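Local coordinates for protein transcriptional regulator, TetR family (Legionella pneumophila subsp. pneumophila str. Philadelphia 1, PDB 3ON4) that probably binds DNA through a predicted helix-turn-helix and regulates transcription as an all-helical dimer of the TetR family, at residues A[26-31]-A[110-115]; A[104-109]-A[166-171]. All coordinates share one frame; numbering follows the deposited sequence.

Contact 1: residues A[26-31]-A[110-115]; sequences DGYNAF and GMFASD. With NA (sodium ion), chain I.
Gly27 comes nearest to Met111, a selenomethionine, their CA atoms 5.9 Å apart, where the chain turns out of helix 11-26 and passes alongside helix 108-115. Gly27, the first residue after helix 11-26, has positive phi (103°), and Ala30 N bonds back to Gly27 O, so residues 27-30 form a tight turn. No direct hydrogen bond links the segments; water does the bridging. Water 1 accepts from Tyr28 N and donates to Asp115 OD2, while water 2 accepts from Asn29 ND2 and donates to Asp115 OD1; Asn29 ND2 also bonds Ser118 OG. Water 1 also lies over one face of the Phe112 ring, toward the rim. Tyr28 CD1 meets Phe112 CE1 at 3.7 Å, near the plane of the Phe112 ring and at its edge; the two rings are inclined at 47°. With CG anti to its backbone N (chi1 -177°), the tyrosine ring is carried beside Phe112. The methyl CE of Met111 reaches Gly27 N at 3.7 Å. Sodium is bound by Asp115 OD1 and by Ser114 OG, which also donates to Met111 O. Waters 3 and 4, and Ser114 OG and Asp115 OD1 of the second subunit, complete the six ligands of this one ion. Asp115 thus divides its oxygens, OD1 between the ion and water 2, OD2 between waters 1 and 3, and the cation probably stabilises the charged carboxylate at the subunit interface.

Contact 2: residues A[104-109]-A[166-171]; sequences NKMCLG and GLLLAR
Asn104 and Arg171 bring the backbones to 5.9 Å between CA atoms: Asn104, in a left-handed backbone conformation, is followed by the extended residues 105-107, which run beside helix 149-173 before Cys107 caps the start of helix 108-115. Each of the two side chains donates to the other residue's backbone carbonyl. Asn104 ND2 gives an almost straight bond (177°) to Arg171 O, 3.0 Å long, lying in the carbonyl plane on a lone pair and in the plane of the amide itself. In return Arg171 NE donates to Asn104 O at 2.8 Å, and NH2 adds a weak bond to the same oxygen. Water 5 sits at the guanidinium edge and accepts from NH2, which also bonds Lys25 O of helix 11-26. The arginine chain starts with CG between N and the carbonyl carbon (chi1 64°) and bends at chi3 (-73°), which turns the guanidinium edge to Asn104 O and lays one of its faces against Met106 CB. Met106, a selenomethionine, then folds at chi2 to set SE 3.7 Å from Leu167 CB, with its CE 4.0 Å from Leu168 CD1. Cys107 CB touches Leu167 CD1 more loosely. Paired polar bonds at one end and an apolar patch at the other hold the lead-in to helix 108-115 against helix 149-173, a packing of connecting loop on long helix within the all-helical C-terminal domain of a TetR-family regulator, close to Gln117 and Ala113 of the second subunit.

How the contacts relate
From the N terminus, helix 11-26 ends in the turn 26-31, the first half of contact 1, just before helix 33-40 of the predicted helix-turn-helix. Some 78 residues later, 110-115 closes that loop. Contact 2 opens at 104-109, inside this loop, and closes only at 166-171, so the two cross rather than nest. Contact 1 ties helix 108-115 to the probable DNA-binding domain; contact 2 ties the residues leading into that helix to helix 149-173. They also touch directly, Met111 CG lying 3.6 Å from Met106 CG, and both reach the second subunit. Helix 108-115 and its lead-in thus join the N-terminal domain, the C-terminal helices and the dimer interface.

Contact 1: residues A[26-31]-A[110-115]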
loop_
_atom_site.group_PDB
_atom_site.type_symbol
_atom_site.label_atom_id
_atom_site.label_comp_id
_atom_site.label_asym_id
_atom_site.label_seq_id
_atom_site.Cartn_x
_atom_site.Cartn_y
_atom_site.Cartn_z
ATOM N N ASP A 26 -3.693 11.329 -3.704
ATOM C CA ASP A 26 -4.953 11.135 -2.959
ATOM C C ASP A 26 -5.682 9.851 -3.249
ATOM O O ASP A 26 -6.492 9.402 -2.414
ATOM C CB ASP A 26 -5.933 12.268 -3.272
ATOM C CG ASP A 26 -5.432 13.626 -2.835
ATOM O OD1 ASP A 26 -4.572 13.736 -1.926
ATOM O OD2 ASP A 26 -5.920 14.617 -3.420
ATOM N N GLY A 27 -5.443 9.274 -4.425
ATOM C CA GLY A 27 -6.068 8.013 -4.812
ATOM C C GLY A 27 -7.209 8.228 -5.783
ATOM O O GLY A 27 -7.835 9.276 -5.775
ATOM N N TYR A 28 -7.469 7.215 -6.609
ATOM C CA TYR A 28 -8.469 7.269 -7.680
ATOM C C TYR A 28 -9.868 7.633 -7.216
ATOM O O TYR A 28 -10.565 8.319 -7.915
ATOM C CB TYR A 28 -8.518 5.908 -8.368
ATOM C CG TYR A 28 -9.458 5.792 -9.553
ATOM C CD1 TYR A 28 -9.100 6.282 -10.810
ATOM C CD2 TYR A 28 -10.693 5.184 -9.430
ATOM C CE1 TYR A 28 -9.952 6.167 -11.902
ATOM C CE2 TYR A 28 -11.548 5.070 -10.518
ATOM C CZ TYR A 28 -11.160 5.566 -11.757
ATOM O OH TYR A 28 -12.015 5.436 -12.823
ATOM N N ASN A 29 -10.289 7.140 -6.057
ATOM C CA ASN A 29 -11.628 7.423 -5.527
ATOM C C ASN A 29 -11.723 8.764 -4.756
ATOM O O ASN A 29 -12.743 9.071 -4.129
ATOM C CB ASN A 29 -12.095 6.271 -4.634
ATOM C CG ASN A 29 -12.291 4.977 -5.414
ATOM O OD1 ASN A 29 -12.850 4.990 -6.521
ATOM N ND2 ASN A 29 -11.844 3.857 -4.839
ATOM N N ALA A 30 -10.638 9.537 -4.797
ATOM C CA ALA A 30 -10.573 10.815 -4.130
ATOM C C ALA A 30 -10.210 11.961 -5.079
ATOM O O ALA A 30 -9.708 12.994 -4.629
ATOM C CB ALA A 30 -9.541 10.744 -3.009
ATOM N N PHE A 31 -10.415 11.804 -6.382
ATOM C CA PHE A 31 -10.373 12.960 -7.267
ATOM C C PHE A 31 -11.523 12.848 -8.249
ATOM O O PHE A 31 -12.093 11.770 -8.434
ATOM C CB PHE A 31 -9.052 13.052 -8.019
ATOM C CG PHE A 31 -9.030 12.229 -9.279
ATOM C CD1 PHE A 31 -8.817 10.867 -9.225
ATOM C CD2 PHE A 31 -9.277 12.822 -10.514
ATOM C CE1 PHE A 31 -8.836 10.085 -10.384
ATOM C CE2 PHE A 31 -9.320 12.045 -11.685
ATOM C CZ PHE A 31 -9.082 10.683 -11.617
ATOM N N GLY A 110 0.956 1.316 -6.641
ATOM C CA GLY A 110 0.574 1.065 -5.265
ATOM C C GLY A 110 -0.800 1.637 -4.930
ATOM O O GLY A 110 -1.599 0.997 -4.224
HETATM N N MSE A 111 -1.074 2.843 -5.417
HETATM C CA MSE A 111 -2.371 3.458 -5.193
HETATM C C MSE A 111 -3.497 2.635 -5.805
HETATM O O MSE A 111 -4.529 2.330 -5.134
HETATM C CB MSE A 111 -2.380 4.880 -5.729
HETATM C CG MSE A 111 -1.600 5.850 -4.852
HETATM SE SE MSE A 111 -2.277 5.933 -3.031
HETATM C CE MSE A 111 -2.383 7.898 -2.881
ATOM N N PHE A 112 -3.328 2.250 -7.064
ATOM C CA PHE A 112 -4.357 1.397 -7.702
ATOM C C PHE A 112 -4.464 0.026 -7.036
ATOM O O PHE A 112 -5.565 -0.499 -6.878
ATOM C CB PHE A 112 -4.116 1.283 -9.183
ATOM C CG PHE A 112 -4.586 2.453 -9.964
ATOM C CD1 PHE A 112 -5.942 2.740 -10.056
ATOM C CD2 PHE A 112 -3.688 3.259 -10.664
ATOM C CE1 PHE A 112 -6.379 3.814 -10.810
ATOM C CE2 PHE A 112 -4.140 4.324 -11.387
ATOM C CZ PHE A 112 -5.496 4.578 -11.475
ATOM N N ALA A 113 -3.341 -0.549 -6.605
ATOM C CA ALA A 113 -3.386 -1.794 -5.833
ATOM C C ALA A 113 -4.231 -1.664 -4.572
ATOM O O ALA A 113 -4.997 -2.566 -4.265
ATOM C CB ALA A 113 -1.985 -2.292 -5.477
ATOM N N SER A 114 -4.080 -0.567 -3.833
ATOM C CA SER A 114 -4.879 -0.364 -2.620
ATOM C C SER A 114 -6.394 -0.275 -2.935
ATOM O O SER A 114 -7.230 -0.791 -2.174
ATOM C CB SER A 114 -4.407 0.874 -1.838
ATOM O OG SER A 114 -4.819 2.102 -2.449
ATOM N N ASP A 115 -6.728 0.368 -4.052
ATOM C CA ASP A 115 -8.115 0.605 -4.444
ATOM C C ASP A 115 -8.714 -0.536 -5.276
ATOM O O ASP A 115 -9.882 -0.461 -5.667
ATOM C CB ASP A 115 -8.192 1.893 -5.281
ATOM C CG ASP A 115 -7.731 3.117 -4.519
ATOM O OD1 ASP A 115 -7.931 3.165 -3.287
ATOM O OD2 ASP A 115 -7.150 4.017 -5.152
HETATM NA NA NA I . -6.448 3.610 -1.357
HETATM O O HOH W 1 -5.667 4.872 -7.036
HETATM O O HOH W 2 -10.509 3.023 -2.456
HETATM O O HOH W 3 -5.567 5.191 -2.910
HETATM O O HOH W 4 -7.865 2.320 -0.036
#

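Contact 2: residues A[104-109]-A[166-171]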
loop_
_atom_site.group_PDB
_atom_site.type_symbol
_atom_site.label_atom_id
_atom_site.label_comp_id
_atom_site.label_asym_id
_atom_site.label_seq_id
_atom_site.Cartn_x
_atom_site.Cartn_y
_atom_site.Cartn_z
ATOM N N ASN A 104 5.697 14.318 -2.262
ATOM C CA ASN A 104 5.325 13.266 -1.307
ATOM C C ASN A 104 4.299 12.283 -1.885
ATOM O O ASN A 104 3.460 11.760 -1.151
ATOM C CB ASN A 104 4.771 13.897 -0.029
ATOM C CG ASN A 104 4.755 12.938 1.138
ATOM O OD1 ASN A 104 5.738 12.228 1.391
ATOM N ND2 ASN A 104 3.653 12.911 1.858
ATOM N N LYS A 105 4.404 12.019 -3.189
ATOM C CA LYS A 105 3.533 11.087 -3.868
ATOM C C LYS A 105 3.773 9.623 -3.527
ATOM O O LYS A 105 4.885 9.212 -3.170
ATOM C CB LYS A 105 3.624 11.260 -5.380
ATOM C CG LYS A 105 2.875 12.484 -5.903
ATOM C CD LYS A 105 3.336 12.852 -7.290
ATOM C CE LYS A 105 2.962 14.267 -7.675
ATOM N NZ LYS A 105 3.660 14.657 -8.927
HETATM N N MSE A 106 2.704 8.841 -3.646
HETATM C CA MSE A 106 2.805 7.391 -3.589
HETATM C C MSE A 106 3.007 6.865 -5.009
HETATM O O MSE A 106 2.686 7.545 -5.995
HETATM C CB MSE A 106 1.508 6.829 -2.984
HETATM C CG MSE A 106 1.405 5.321 -2.852
HETATM SE SE MSE A 106 2.871 4.543 -1.844
HETATM C CE MSE A 106 2.445 2.679 -2.119
ATOM N N CYS A 107 3.512 5.642 -5.108
ATOM C CA CYS A 107 3.574 4.913 -6.375
ATOM C C CYS A 107 2.191 4.856 -6.999
ATOM O O CYS A 107 1.229 4.524 -6.302
ATOM C CB CYS A 107 4.033 3.476 -6.108
ATOM S SG CYS A 107 4.054 2.385 -7.586
ATOM N N LEU A 108 2.069 5.165 -8.287
ATOM C CA LEU A 108 0.760 5.059 -8.961
ATOM C C LEU A 108 0.217 3.627 -8.921
ATOM O O LEU A 108 -0.988 3.388 -8.689
ATOM C CB LEU A 108 0.858 5.490 -10.417
ATOM C CG LEU A 108 -0.441 5.634 -11.197
ATOM C CD1 LEU A 108 -1.248 6.884 -10.725
ATOM C CD2 LEU A 108 -0.140 5.731 -12.672
ATOM N N GLY A 109 1.108 2.666 -9.128
ATOM C CA GLY A 109 0.736 1.268 -9.054
ATOM C C GLY A 109 0.230 0.882 -7.672
ATOM O O GLY A 109 -0.796 0.186 -7.531
ATOM N N GLY A 166 7.401 0.488 2.017
ATOM C CA GLY A 166 8.284 1.566 2.463
ATOM C C GLY A 166 7.799 2.949 2.060
ATOM O O GLY A 166 7.800 3.898 2.879
ATOM N N LEU A 167 7.352 3.061 0.811
ATOM C CA LEU A 167 6.790 4.342 0.323
ATOM C C LEU A 167 5.508 4.672 1.043
ATOM O O LEU A 167 5.287 5.801 1.424
ATOM C CB LEU A 167 6.530 4.308 -1.191
ATOM C CG LEU A 167 7.721 4.391 -2.118
ATOM C CD1 LEU A 167 7.309 4.152 -3.583
ATOM C CD2 LEU A 167 8.396 5.766 -1.962
ATOM N N LEU A 168 4.665 3.670 1.242
ATOM C CA LEU A 168 3.375 3.845 1.902
ATOM C C LEU A 168 3.548 4.467 3.285
ATOM O O LEU A 168 2.851 5.427 3.657
ATOM C CB LEU A 168 2.707 2.474 2.027
ATOM C CG LEU A 168 1.252 2.380 2.420
ATOM C CD1 LEU A 168 0.323 2.936 1.299
ATOM C CD2 LEU A 168 0.909 0.897 2.699
ATOM N N LEU A 169 4.507 3.941 4.049
ATOM C CA LEU A 169 4.702 4.393 5.407
ATOM C C LEU A 169 5.576 5.654 5.481
ATOM O O LEU A 169 5.335 6.497 6.351
ATOM C CB LEU A 169 5.279 3.266 6.283
ATOM C CG LEU A 169 4.381 2.029 6.315
ATOM C CD1 LEU A 169 4.989 0.946 7.171
ATOM C CD2 LEU A 169 2.987 2.404 6.814
ATOM N N ALA A 170 6.594 5.776 4.621
ATOM C CA ALA A 170 7.462 6.962 4.657
ATOM C C ALA A 170 6.672 8.239 4.480
ATOM O O ALA A 170 6.938 9.232 5.143
ATOM C CB ALA A 170 8.593 6.893 3.601
ATOM N N ARG A 171 5.680 8.214 3.591
ATOM C CA ARG A 171 5.020 9.454 3.209
ATOM C C ARG A 171 4.005 9.923 4.246
ATOM O O ARG A 171 3.524 11.026 4.163
ATOM C CB ARG A 171 4.416 9.347 1.802
ATOM C CG ARG A 171 3.339 8.353 1.648
ATOM C CD ARG A 171 2.986 8.203 0.145
ATOM N NE ARG A 171 2.252 9.349 -0.391
ATOM C CZ ARG A 171 0.932 9.539 -0.332
ATOM N NH1 ARG A 171 0.116 8.668 0.274
ATOM N NH2 ARG A 171 0.420 10.625 -0.871
HETATM O O HOH W 5 1.073 13.335 -1.690
#